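Long-range contacts in regulator of Ty1 transposition protein 107 (Saccharomyces cerevisiae, PDB 3T7J), which probably acts as a scaffold that binds partner proteins through BRCT domains and, by its name, regulates Ty1 transposition: residues A[25-30]-A[48-53]; A[60-65]-A[85-90]; A[66-71]-A[116-121]. All coordinates share one frame; numbering follows the deposited sequence.

Contacts 1 and 2 tie together strands of one parallel sheet. Contact 1 joins strand 23-27 to the outermost strand 48-50, and contact 2 joins strand 62-64 to strand 85-87 at the sheet's other edge; strands 23-27 and 62-64 are themselves neighbours. Contact 2 is the buried one, with a regular backbone ladder and aromatic and aliphatic side chains. Contact 1 is only partly buried: its strands diverge, and a water takes over where the direct bonds stop. Contact 3, also partly buried, lies off the sheet between two loops, with Ile118 and Ile121 inside and Lys67, Asn119 and Gly120 exposed; water links its backbones. It meets contact 2 through Lys88 and Tyr116, and contact 1 through Thr28 and Thr71.

Contact 1. Residues A[25-30]-A[48-53]; sequences AVCTGC and IKIFDN
Ile50 packs against two residues of the first strand with separate branches of its side chain. CD1 approaches Ala25 CB at 4.2 Å, while CG2, anti to the backbone N, reaches the sulfur of Cys27, with Ile50 CG2 and Cys27 SG 3.8 Å apart. Val26 points to the other side of the sheet, where its CG1 lies 3.6 Å from Phe51 O and also touches Phe51 CB. The Phe51 ring presents an edge to the carbonyl of Ala25, whose oxygen lies in the ring plane.

Outward from these groups comes the backbone. Ala25 N donates a hydrogen bond to Lys49 O at 2.9 Å, and Phe51 N gives an almost straight bond to Ala25 O, also 2.9 Å long (N-H...O 177°). Beyond this pair the strands, at 47° to one another, part company, and a water fills in: it accepts from Cys27 N at 2.8 Å and donates to Phe51 O at 2.7 Å. The Lys49 amine turns away to Asn44. Ala25 and Ile50 thus form a parallel bridge within the beta-alpha-beta crossover of strand 23-27, helix 37-45 and strand 48-50, the opening unit of a BRCT fold.

Contact 2. Residues A[60-65]-A[85-90]; sequences LNCIFA and FALKPE
Phe64 and Leu87 sit side by side on neighbouring parallel strands and point the same way, in the strand 62-64, helix 72-77, strand 85-87 crossover of the BRCT fold. Phe64 begins beside the partner backbone: its CB is 3.8 Å from Leu87 O. With CG anti to the carbonyl carbon (chi1 -70°), the ring runs out along Leu87. Phe64 CD1 meets Leu87 CB, and an edge of the ring faces Lys88 O. One atom further, Phe64 CE1 touches Leu87 CB and then Leu87 CD1, the latter at 3.9 Å. One face of the same ring carries the sulfur of Cys62, 3.9 Å above the plane and offset toward the rim; Cys62 SG is also in contact with Leu87 CD1 and Phe85 CB. Helix 90-99 closes over Phe64 with Phe91 and Ile92.

The opposite face of the sheet is simpler. Ile63 CG2, held between its own backbone N and carbonyl carbon, packs on Ala86 CB at 4.0 Å, and the side chain also touches Ser77 of helix 72-77.

Between the two layers the strands, only 7° from parallel, share four backbone bonds: Phe85 N to Asn61 O, Ile63 N to Phe85 O, Leu87 N to Ile63 O and Ala65 N to Leu87 O. The third is the shortest, with Leu87 N 2.8 Å from Ile63 O. Asn61 binds the neighbouring strand 23-27 and its lead-in, OD1 taking Lys24 N and ND2 giving to Asp22 O. Where the ladder stops, Pro89 interrupts the series of N-H groups, and its ring lies against Ala65, Pro89 CD resting 3.5 Å from Ala65 O.

Contact 3. Residues A[66-71]-A[116-121]; sequences PKILRT and YEINGI
Ile68 and Ile121 make the closest apolar pairing of this contact, their side chains crossing at a slant. Ile68 CG1 is anti to the carbonyl carbon (chi1 -74°) and the chain continues extended, which carries CD1 out to Ile121 CD1 at 3.6 Å. Further back, Ile68 CG1 lies against Ile121 CG1, also at 3.6 Å. The tip of Ile68 also covers the backbone of Gly120, with CD1 3.7 Å from Gly120 CA. Ile118 approaches the other loop differently: its CG2 rests on the peptide link between Lys67 and Ile68, 3.6 Å from Ile68 N. An alanine in place of Ile68 would lack CG1, CG2 and CD1, and is likely to open a gap beside Ile121 CD1 and Gly120 CA.

The polar link is indirect. One water accepts from Ile68 N at 3.0 Å and donates to Asn119 O at the same distance, joining the two backbones.

A third element is the shape of the second loop itself, a type II turn from Ile118 to Ile121, closed by Ile121 N on Ile118 O at 3.1 Å. Gly120 takes the positive-phi corner, where a CB would collide with Ile68 CD1.

Phe74 of helix 72-77 packs on Ile68, Ile118 and Ile121 alike. Ala86 of strand 85-87 touches both Ile118 and Ile121, and Phe237 of helix 229-238 touches Ile68.

Contact 1. Residues A[25-30]-A[48-53]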
ATOM      1  N   ALA A  25      -1.641  -1.562  22.150  1.00 23.60           N
ATOM      2  CA  ALA A  25      -2.238  -1.190  20.866  1.00 30.29           C
ATOM      3  C   ALA A  25      -1.244  -0.856  19.756  1.00 30.67           C
ATOM      4  O   ALA A  25      -0.103  -0.479  20.022  1.00 31.88           O
ATOM      5  CB  ALA A  25      -3.178   0.006  21.070  1.00 28.04           C
ATOM      6  N   VAL A  26      -1.684  -1.009  18.510  1.00 28.11           N
ATOM      7  CA  VAL A  26      -1.034  -0.344  17.377  1.00 28.57           C
ATOM      8  C   VAL A  26      -2.061   0.582  16.757  1.00 31.69           C
ATOM      9  O   VAL A  26      -3.263   0.456  17.021  1.00 29.08           O
ATOM     10  CB  VAL A  26      -0.510  -1.326  16.291  1.00 33.34           C
ATOM     11  CG1 VAL A  26       0.618  -2.165  16.836  1.00 30.81           C
ATOM     12  CG2 VAL A  26      -1.632  -2.203  15.768  1.00 28.09           C
ATOM     13  N   CYS A  27      -1.586   1.533  15.962  1.00 30.11           N
ATOM     14  CA  CYS A  27      -2.453   2.490  15.303  1.00 28.63           C
ATOM     15  C   CYS A  27      -2.327   2.281  13.806  1.00 31.64           C
ATOM     16  O   CYS A  27      -1.248   1.970  13.305  1.00 35.09           O
ATOM     17  CB  CYS A  27      -2.021   3.921  15.654  1.00 30.33           C
ATOM     18  SG  CYS A  27      -2.000   4.271  17.423  1.00 36.41           S
ATOM     19  N   THR A  28      -3.432   2.428  13.091  1.00 30.88           N
ATOM     20  CA  THR A  28      -3.412   2.299  11.645  1.00 32.06           C
ATOM     21  C   THR A  28      -4.435   3.271  11.071  1.00 33.11           C
ATOM     22  O   THR A  28      -5.554   3.343  11.554  1.00 30.10           O
ATOM     23  CB  THR A  28      -3.705   0.833  11.180  1.00 34.69           C
ATOM     24  OG1 THR A  28      -3.495   0.717   9.769  1.00 32.32           O
ATOM     25  CG2 THR A  28      -5.141   0.425  11.497  1.00 31.10           C
ATOM     26  N   GLY A  29      -4.045   4.027  10.046  1.00 37.70           N
ATOM     27  CA  GLY A  29      -4.940   4.996   9.440  1.00 34.28           C
ATOM     28  C   GLY A  29      -5.153   6.202  10.332  1.00 34.97           C
ATOM     29  O   GLY A  29      -6.095   6.973  10.139  1.00 36.29           O
ATOM     30  N   CYS A  30      -4.273   6.354  11.317  1.00 32.16           N
ATOM     31  CA  CYS A  30      -4.325   7.483  12.246  1.00 35.12           C
ATOM     32  C   CYS A  30      -2.975   7.692  12.919  1.00 34.85           C
ATOM     33  O   CYS A  30      -2.103   6.817  12.874  1.00 34.08           O
ATOM     34  CB  CYS A  30      -5.422   7.286  13.304  1.00 32.51           C
ATOM     35  SG  CYS A  30      -5.335   5.736  14.246  1.00 32.63           S
ATOM     36  N   ILE A  48      -1.707   2.474  28.973  1.00 26.52           N
ATOM     37  CA  ILE A  48      -1.866   2.390  27.520  1.00 27.51           C
ATOM     38  C   ILE A  48      -0.502   2.428  26.864  1.00 33.80           C
ATOM     39  O   ILE A  48       0.195   3.441  26.941  1.00 31.90           O
ATOM     40  CB  ILE A  48      -2.701   3.546  26.970  1.00 27.99           C
ATOM     41  CG1 ILE A  48      -4.123   3.469  27.520  1.00 26.06           C
ATOM     42  CG2 ILE A  48      -2.683   3.557  25.416  1.00 29.52           C
ATOM     43  CD1 ILE A  48      -4.902   4.740  27.341  1.00 30.14           C
ATOM     44  N   LYS A  49      -0.130   1.313  26.234  1.00 29.07           N
ATOM     45  CA  LYS A  49       1.124   1.197  25.514  1.00 31.56           C
ATOM     46  C   LYS A  49       0.839   1.158  24.023  1.00 34.63           C
ATOM     47  O   LYS A  49       0.056   0.322  23.558  1.00 30.68           O
ATOM     48  CB  LYS A  49       1.850  -0.084  25.920  1.00 34.32           C
ATOM     49  CG  LYS A  49       2.278  -0.132  27.386  1.00 35.13           C
ATOM     50  CD  LYS A  49       3.028  -1.417  27.685  1.00 37.69           C
ATOM     51  CE  LYS A  49       3.696  -1.377  29.049  0.64 38.34           C
ATOM     52  NZ  LYS A  49       4.878  -0.467  29.075  0.20 40.81           N
ATOM     53  N   ILE A  50       1.480   2.066  23.287  1.00 35.69           N
ATOM     54  CA  ILE A  50       1.380   2.130  21.841  1.00 35.47           C
ATOM     55  C   ILE A  50       2.669   1.591  21.216  1.00 40.86           C
ATOM     56  O   ILE A  50       3.761   2.109  21.472  1.00 38.75           O
ATOM     57  CB  ILE A  50       1.162   3.573  21.351  1.00 38.64           C
ATOM     58  CG1 ILE A  50       0.040   4.257  22.142  1.00 35.48           C
ATOM     59  CG2 ILE A  50       0.897   3.591  19.838  1.00 39.29           C
ATOM     60  CD1 ILE A  50      -1.339   3.693  21.900  1.00 36.61           C
ATOM     61  N   PHE A  51       2.532   0.549  20.403  1.00 36.06           N
ATOM     62  CA  PHE A  51       3.669  -0.070  19.735  1.00 38.53           C
ATOM     63  C   PHE A  51       3.689   0.360  18.275  1.00 38.97           C
ATOM     64  O   PHE A  51       2.645   0.650  17.712  1.00 37.72           O
ATOM     65  CB  PHE A  51       3.572  -1.592  19.831  1.00 34.99           C
ATOM     66  CG  PHE A  51       3.649  -2.110  21.233  1.00 37.18           C
ATOM     67  CD1 PHE A  51       4.854  -2.556  21.750  1.00 38.60           C
ATOM     68  CD2 PHE A  51       2.527  -2.136  22.045  1.00 31.12           C
ATOM     69  CE1 PHE A  51       4.938  -3.038  23.040  1.00 37.08           C
ATOM     70  CE2 PHE A  51       2.609  -2.613  23.338  1.00 33.83           C
ATOM     71  CZ  PHE A  51       3.820  -3.065  23.834  1.00 35.41           C
ATOM     72  N   ASP A  52       4.878   0.417  17.678  1.00 41.92           N
ATOM     73  CA  ASP A  52       5.029   0.821  16.279  1.00 41.92           C
ATOM     74  C   ASP A  52       4.681  -0.345  15.383  1.00 39.28           C
ATOM     75  O   ASP A  52       4.004  -0.187  14.382  1.00 40.61           O
ATOM     76  CB  ASP A  52       6.464   1.255  15.986  1.00 41.83           C
ATOM     77  CG  ASP A  52       6.850   2.521  16.719  1.00 51.12           C
ATOM     78  OD1 ASP A  52       6.050   3.482  16.716  1.00 53.31           O
ATOM     79  OD2 ASP A  52       7.955   2.551  17.303  1.00 59.76           O
ATOM     80  N   ASN A  53       5.146  -1.525  15.762  1.00 38.22           N
ATOM     81  CA  ASN A  53       4.898  -2.713  14.971  1.00 42.78           C
ATOM     82  C   ASN A  53       4.277  -3.818  15.798  1.00 41.03           C
ATOM     83  O   ASN A  53       4.381  -3.820  17.029  1.00 41.08           O
ATOM     84  CB  ASN A  53       6.201  -3.191  14.337  1.00 43.59           C
ATOM     85  CG  ASN A  53       6.859  -2.111  13.516  1.00 43.73           C
ATOM     86  OD1 ASN A  53       7.915  -1.596  13.874  0.48 43.90           O
ATOM     87  ND2 ASN A  53       6.219  -1.741  12.419  0.64 40.84           N
TER
HETATM   88  O   HOH W   1       1.234   1.745  15.710  1.00 40.07           O

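Contact 2. Residues A[60-65]-A[85-90]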
ATOM      1  N   LEU A  60      -0.549  -7.850  21.968  1.00 29.47           N
ATOM      2  CA  LEU A  60      -1.431  -6.723  21.694  1.00 26.64           C
ATOM      3  C   LEU A  60      -2.911  -7.094  21.927  1.00 25.21           C
ATOM      4  O   LEU A  60      -3.318  -8.227  21.685  1.00 27.39           O
ATOM      5  CB  LEU A  60      -1.202  -6.208  20.271  1.00 27.85           C
ATOM      6  CG  LEU A  60       0.233  -5.695  20.071  1.00 31.65           C
ATOM      7  CD1 LEU A  60       0.450  -5.050  18.712  1.00 31.78           C
ATOM      8  CD2 LEU A  60       0.561  -4.713  21.160  1.00 30.29           C
ATOM      9  N   ASN A  61      -3.696  -6.147  22.436  1.00 25.25           N
ATOM     10  CA  ASN A  61      -5.128  -6.373  22.657  1.00 26.98           C
ATOM     11  C   ASN A  61      -6.010  -5.284  22.059  1.00 23.80           C
ATOM     12  O   ASN A  61      -7.219  -5.284  22.256  1.00 23.63           O
ATOM     13  CB  ASN A  61      -5.451  -6.559  24.161  1.00 26.71           C
ATOM     14  CG  ASN A  61      -5.222  -5.286  25.009  1.00 26.21           C
ATOM     15  OD1 ASN A  61      -4.935  -4.203  24.499  1.00 23.04           O
ATOM     16  ND2 ASN A  61      -5.383  -5.427  26.327  1.00 30.16           N
ATOM     17  N   CYS A  62      -5.410  -4.355  21.324  1.00 22.45           N
ATOM     18  CA  CYS A  62      -6.157  -3.165  20.934  1.00 25.84           C
ATOM     19  C   CYS A  62      -5.679  -2.600  19.592  1.00 25.50           C
ATOM     20  O   CYS A  62      -4.488  -2.648  19.265  1.00 26.45           O
ATOM     21  CB  CYS A  62      -6.054  -2.104  22.036  1.00 22.63           C
ATOM     22  SG  CYS A  62      -6.873  -0.531  21.691  1.00 24.51           S
ATOM     23  N   ILE A  63      -6.613  -2.085  18.808  1.00 25.62           N
ATOM     24  CA  ILE A  63      -6.239  -1.421  17.563  1.00 27.72           C
ATOM     25  C   ILE A  63      -6.959  -0.095  17.514  1.00 27.29           C
ATOM     26  O   ILE A  63      -8.149  -0.031  17.804  1.00 23.11           O
ATOM     27  CB  ILE A  63      -6.560  -2.265  16.292  1.00 26.24           C
ATOM     28  CG1 ILE A  63      -6.239  -1.466  15.025  1.00 29.26           C
ATOM     29  CG2 ILE A  63      -8.017  -2.741  16.253  1.00 22.63           C
ATOM     30  CD1 ILE A  63      -4.905  -1.821  14.406  1.00 30.24           C
ATOM     31  N   PHE A  64      -6.218   0.970  17.216  1.00 24.98           N
ATOM     32  CA  PHE A  64      -6.819   2.270  16.995  1.00 26.65           C
ATOM     33  C   PHE A  64      -6.917   2.497  15.490  1.00 28.03           C
ATOM     34  O   PHE A  64      -5.924   2.367  14.769  1.00 25.57           O
ATOM     35  CB  PHE A  64      -6.004   3.392  17.654  1.00 29.00           C
ATOM     36  CG  PHE A  64      -6.056   3.382  19.174  1.00 25.80           C
ATOM     37  CD1 PHE A  64      -7.169   3.865  19.847  1.00 26.87           C
ATOM     38  CD2 PHE A  64      -4.991   2.905  19.914  1.00 27.67           C
ATOM     39  CE1 PHE A  64      -7.230   3.859  21.222  1.00 27.21           C
ATOM     40  CE2 PHE A  64      -5.039   2.903  21.319  1.00 27.30           C
ATOM     41  CZ  PHE A  64      -6.162   3.380  21.962  1.00 25.24           C
ATOM     42  N   ALA A  65      -8.111   2.827  15.015  1.00 27.71           N
ATOM     43  CA  ALA A  65      -8.290   3.112  13.590  1.00 29.83           C
ATOM     44  C   ALA A  65      -9.598   3.863  13.357  1.00 28.48           C
ATOM     45  O   ALA A  65     -10.570   3.649  14.072  1.00 30.70           O
ATOM     46  CB  ALA A  65      -8.249   1.802  12.781  1.00 28.23           C
ATOM     47  N   PHE A  85     -10.263  -4.569  22.205  1.00 26.70           N
ATOM     48  CA  PHE A  85     -10.797  -3.258  21.899  1.00 26.77           C
ATOM     49  C   PHE A  85     -10.420  -2.876  20.456  1.00 26.04           C
ATOM     50  O   PHE A  85      -9.284  -3.039  20.045  1.00 26.54           O
ATOM     51  CB  PHE A  85     -10.263  -2.234  22.916  1.00 27.86           C
ATOM     52  CG  PHE A  85     -10.562  -2.601  24.366  1.00 31.99           C
ATOM     53  CD1 PHE A  85     -11.817  -2.377  24.911  1.00 36.68           C
ATOM     54  CD2 PHE A  85      -9.600  -3.189  25.162  1.00 31.85           C
ATOM     55  CE1 PHE A  85     -12.101  -2.730  26.236  1.00 36.10           C
ATOM     56  CE2 PHE A  85      -9.875  -3.537  26.485  1.00 35.43           C
ATOM     57  CZ  PHE A  85     -11.127  -3.309  27.014  1.00 36.64           C
ATOM     58  N   ALA A  86     -11.390  -2.404  19.694  1.00 24.63           N
ATOM     59  CA  ALA A  86     -11.135  -1.795  18.395  1.00 25.92           C
ATOM     60  C   ALA A  86     -11.668  -0.384  18.511  1.00 27.68           C
ATOM     61  O   ALA A  86     -12.881  -0.169  18.507  1.00 28.41           O
ATOM     62  CB  ALA A  86     -11.873  -2.567  17.281  1.00 28.74           C
ATOM     63  N   LEU A  87     -10.771   0.590  18.638  1.00 26.86           N
ATOM     64  CA  LEU A  87     -11.179   1.921  19.064  1.00 29.32           C
ATOM     65  C   LEU A  87     -10.793   2.974  18.028  1.00 32.82           C
ATOM     66  O   LEU A  87      -9.760   2.864  17.375  1.00 30.49           O
ATOM     67  CB  LEU A  87     -10.541   2.270  20.414  1.00 27.85           C
ATOM     68  CG  LEU A  87     -10.881   1.336  21.585  1.00 25.21           C
ATOM     69  CD1 LEU A  87     -10.087   1.720  22.829  1.00 28.25           C
ATOM     70  CD2 LEU A  87     -12.372   1.337  21.885  1.00 28.67           C
ATOM     71  N   LYS A  88     -11.645   3.982  17.889  1.00 28.02           N
ATOM     72  CA  LYS A  88     -11.352   5.123  17.049  1.00 30.35           C
ATOM     73  C   LYS A  88     -10.305   5.988  17.741  1.00 33.19           C
ATOM     74  O   LYS A  88     -10.215   6.018  18.976  1.00 32.43           O
ATOM     75  CB  LYS A  88     -12.635   5.920  16.795  1.00 37.08           C
ATOM     76  CG  LYS A  88     -13.735   5.105  16.108  1.00 38.85           C
ATOM     77  CD  LYS A  88     -15.020   5.919  15.887  1.00 44.29           C
ATOM     78  CE  LYS A  88     -15.698   6.262  17.212  0.37 42.02           C
ATOM     79  NZ  LYS A  88     -17.036   6.917  17.045  0.95 50.23           N
ATOM     80  N   PRO A  89      -9.498   6.692  16.946  1.00 34.67           N
ATOM     81  CA  PRO A  89      -8.444   7.579  17.451  1.00 32.54           C
ATOM     82  C   PRO A  89      -9.006   8.612  18.424  1.00 33.63           C
ATOM     83  O   PRO A  89      -8.273   9.074  19.308  1.00 34.27           O
ATOM     84  CB  PRO A  89      -7.933   8.288  16.184  1.00 35.65           C
ATOM     85  CG  PRO A  89      -8.468   7.529  15.043  1.00 33.24           C
ATOM     86  CD  PRO A  89      -9.664   6.770  15.487  1.00 29.37           C
ATOM     87  N   GLU A  90     -10.281   8.970  18.269  1.00 31.20           N
ATOM     88  CA  GLU A  90     -10.904   9.956  19.156  1.00 33.84           C
ATOM     89  C   GLU A  90     -10.782   9.575  20.631  1.00 34.74           C
ATOM     90  O   GLU A  90     -10.866  10.434  21.517  1.00 35.35           O
ATOM     91  CB  GLU A  90     -12.379  10.185  18.808  1.00 33.99           C
ATOM     92  CG  GLU A  90     -12.601  11.074  17.587  1.00 43.66           C
ATOM     93  CD  GLU A  90     -12.071  10.433  16.323  1.00 42.94           C
ATOM     94  OE1 GLU A  90     -12.195   9.194  16.214  1.00 40.42           O
ATOM     95  OE2 GLU A  90     -11.533  11.156  15.446  1.00 52.46           O
TER

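Contact 3. Residues A[66-71]-A[116-121]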
ATOM      1  N   PRO A  66      -9.639   4.737  12.335  1.00 32.99           N
ATOM      2  CA  PRO A  66     -10.872   5.491  12.071  1.00 31.00           C
ATOM      3  C   PRO A  66     -12.015   4.600  11.575  1.00 33.33           C
ATOM      4  O   PRO A  66     -13.182   4.939  11.747  1.00 35.29           O
ATOM      5  CB  PRO A  66     -10.452   6.476  10.973  1.00 37.61           C
ATOM      6  CG  PRO A  66      -9.325   5.771  10.252  1.00 36.91           C
ATOM      7  CD  PRO A  66      -8.589   4.996  11.332  1.00 30.40           C
ATOM      8  N   LYS A  67     -11.686   3.468  10.972  1.00 31.97           N
ATOM      9  CA  LYS A  67     -12.710   2.559  10.485  1.00 34.60           C
ATOM     10  C   LYS A  67     -12.062   1.237  10.133  1.00 34.28           C
ATOM     11  O   LYS A  67     -10.837   1.076  10.255  1.00 33.77           O
ATOM     12  CB  LYS A  67     -13.413   3.148   9.247  1.00 39.74           C
ATOM     13  CG  LYS A  67     -12.459   3.409   8.088  1.00 36.70           C
ATOM     14  CD  LYS A  67     -13.120   4.181   6.947  0.46 41.17           C
ATOM     15  CE  LYS A  67     -14.090   3.311   6.158  0.91 44.08           C
ATOM     16  NZ  LYS A  67     -14.862   4.112   5.151  0.71 50.46           N
ATOM     17  N   ILE A  68     -12.873   0.286   9.688  1.00 34.24           N
ATOM     18  CA  ILE A  68     -12.325  -0.971   9.194  1.00 34.16           C
ATOM     19  C   ILE A  68     -11.416  -0.659   8.021  1.00 34.44           C
ATOM     20  O   ILE A  68     -11.806   0.053   7.098  1.00 36.72           O
ATOM     21  CB  ILE A  68     -13.422  -1.956   8.770  1.00 38.09           C
ATOM     22  CG1 ILE A  68     -14.109  -2.533  10.005  1.00 38.19           C
ATOM     23  CG2 ILE A  68     -12.829  -3.087   7.934  1.00 35.43           C
ATOM     24  CD1 ILE A  68     -15.259  -3.462   9.685  1.00 45.75           C
ATOM     25  N   LEU A  69     -10.191  -1.163   8.066  1.00 32.50           N
ATOM     26  CA  LEU A  69      -9.227  -0.860   7.016  1.00 35.83           C
ATOM     27  C   LEU A  69      -8.613  -2.158   6.509  1.00 34.34           C
ATOM     28  O   LEU A  69      -8.696  -3.195   7.177  1.00 31.62           O
ATOM     29  CB  LEU A  69      -8.131   0.082   7.543  1.00 35.83           C
ATOM     30  CG  LEU A  69      -8.504   1.526   7.899  1.00 34.84           C
ATOM     31  CD1 LEU A  69      -7.283   2.265   8.405  1.00 29.86           C
ATOM     32  CD2 LEU A  69      -9.106   2.260   6.683  1.00 36.30           C
ATOM     33  N   ARG A  70      -7.992  -2.094   5.336  1.00 32.78           N
ATOM     34  CA  ARG A  70      -7.400  -3.279   4.727  1.00 35.07           C
ATOM     35  C   ARG A  70      -5.899  -3.346   4.964  1.00 37.10           C
ATOM     36  O   ARG A  70      -5.219  -4.218   4.414  1.00 38.43           O
ATOM     37  CB  ARG A  70      -7.679  -3.305   3.220  0.95 35.96           C
ATOM     38  CG  ARG A  70      -9.154  -3.393   2.870  0.59 39.66           C
ATOM     39  CD  ARG A  70      -9.355  -3.571   1.371  1.00 45.42           C
ATOM     40  NE  ARG A  70     -10.709  -4.023   1.091  1.00 47.67           N
ATOM     41  CZ  ARG A  70     -11.001  -5.115   0.397  1.00 43.92           C
ATOM     42  NH1 ARG A  70     -10.027  -5.864  -0.110  0.53 39.97           N
ATOM     43  NH2 ARG A  70     -12.268  -5.449   0.196  0.17 41.08           N
ATOM     44  N   THR A  71      -5.380  -2.427   5.777  1.00 33.91           N
ATOM     45  CA  THR A  71      -3.952  -2.395   6.080  1.00 32.86           C
ATOM     46  C   THR A  71      -3.473  -3.691   6.728  1.00 33.85           C
ATOM     47  O   THR A  71      -4.271  -4.467   7.247  1.00 33.78           O
ATOM     48  CB  THR A  71      -3.602  -1.219   7.019  1.00 34.68           C
ATOM     49  OG1 THR A  71      -4.309  -1.364   8.261  1.00 33.85           O
ATOM     50  CG2 THR A  71      -3.976   0.105   6.368  1.00 36.28           C
ATOM     51  N   TYR A 116     -16.337   4.696  21.623  1.00 37.37           N
ATOM     52  CA  TYR A 116     -15.459   4.904  20.473  1.00 36.59           C
ATOM     53  C   TYR A 116     -15.245   3.671  19.634  1.00 37.15           C
ATOM     54  O   TYR A 116     -14.184   3.499  19.028  1.00 35.41           O
ATOM     55  CB  TYR A 116     -14.085   5.376  20.932  1.00 37.43           C
ATOM     56  CG  TYR A 116     -14.122   6.598  21.792  1.00 35.17           C
ATOM     57  CD1 TYR A 116     -14.177   7.863  21.231  1.00 35.53           C
ATOM     58  CD2 TYR A 116     -14.094   6.490  23.171  1.00 37.17           C
ATOM     59  CE1 TYR A 116     -14.201   8.989  22.022  1.00 35.78           C
ATOM     60  CE2 TYR A 116     -14.123   7.597  23.969  1.00 32.70           C
ATOM     61  CZ  TYR A 116     -14.172   8.850  23.396  1.00 38.58           C
ATOM     62  OH  TYR A 116     -14.197   9.963  24.213  1.00 34.64           O
ATOM     63  N   GLU A 117     -16.245   2.812  19.576  1.00 40.83           N
ATOM     64  CA  GLU A 117     -16.089   1.596  18.811  1.00 39.70           C
ATOM     65  C   GLU A 117     -16.098   1.850  17.304  1.00 41.27           C
ATOM     66  O   GLU A 117     -16.765   2.761  16.802  1.00 42.25           O
ATOM     67  CB  GLU A 117     -17.094   0.532  19.268  1.00 42.62           C
ATOM     68  CG  GLU A 117     -16.730  -0.021  20.664  0.70 37.73           C
ATOM     69  OE2 GLU A 117     -17.715  -1.134  22.524  0.67 42.95           O
ATOM     70  N   ILE A 118     -15.296   1.066  16.597  1.00 39.38           N
ATOM     71  CA  ILE A 118     -15.198   1.150  15.153  1.00 42.62           C
ATOM     72  C   ILE A 118     -16.377   0.418  14.534  1.00 45.31           C
ATOM     73  O   ILE A 118     -16.554  -0.775  14.768  1.00 43.95           O
ATOM     74  CB  ILE A 118     -13.921   0.461  14.649  1.00 35.67           C
ATOM     75  CG1 ILE A 118     -12.671   1.194  15.140  1.00 35.43           C
ATOM     76  CG2 ILE A 118     -13.928   0.382  13.140  1.00 38.08           C
ATOM     77  CD1 ILE A 118     -11.384   0.438  14.893  1.00 26.30           C
ATOM     78  N   ASN A 119     -17.171   1.126  13.737  1.00 51.97           N
ATOM     79  CA  ASN A 119     -18.307   0.518  13.044  1.00 48.96           C
ATOM     80  C   ASN A 119     -17.904  -0.723  12.253  1.00 49.54           C
ATOM     81  O   ASN A 119     -16.942  -0.689  11.483  1.00 50.68           O
ATOM     82  CB  ASN A 119     -18.982   1.546  12.133  1.00 54.06           C
ATOM     83  CG  ASN A 119     -19.693   2.639  12.921  0.35 51.92           C
ATOM     84  OD1 ASN A 119     -20.343   2.361  13.930  0.39 50.55           O
ATOM     85  ND2 ASN A 119     -19.567   3.882  12.468  0.87 52.39           N
ATOM     86  N   GLY A 120     -18.631  -1.822  12.459  1.00 50.78           N
ATOM     87  CA  GLY A 120     -18.337  -3.079  11.791  1.00 46.09           C
ATOM     88  C   GLY A 120     -17.626  -4.107  12.663  1.00 49.48           C
ATOM     89  O   GLY A 120     -17.750  -5.313  12.443  1.00 48.83           O
ATOM     90  N   ILE A 121     -16.867  -3.640  13.650  1.00 46.77           N
ATOM     91  CA  ILE A 121     -16.152  -4.553  14.532  1.00 48.77           C
ATOM     92  C   ILE A 121     -16.885  -4.632  15.863  1.00 47.89           C
ATOM     93  O   ILE A 121     -16.745  -3.759  16.718  1.00 52.70           O
ATOM     94  CB  ILE A 121     -14.681  -4.136  14.728  1.00 48.26           C
ATOM     95  CG1 ILE A 121     -14.017  -3.878  13.376  1.00 46.20           C
ATOM     96  CG2 ILE A 121     -13.902  -5.219  15.453  1.00 43.06           C
ATOM     97  CD1 ILE A 121     -13.831  -5.145  12.525  1.00 47.33           C
TER
HETATM   98  O   HOH W   2     -15.793   1.040   9.350  1.00 45.57           O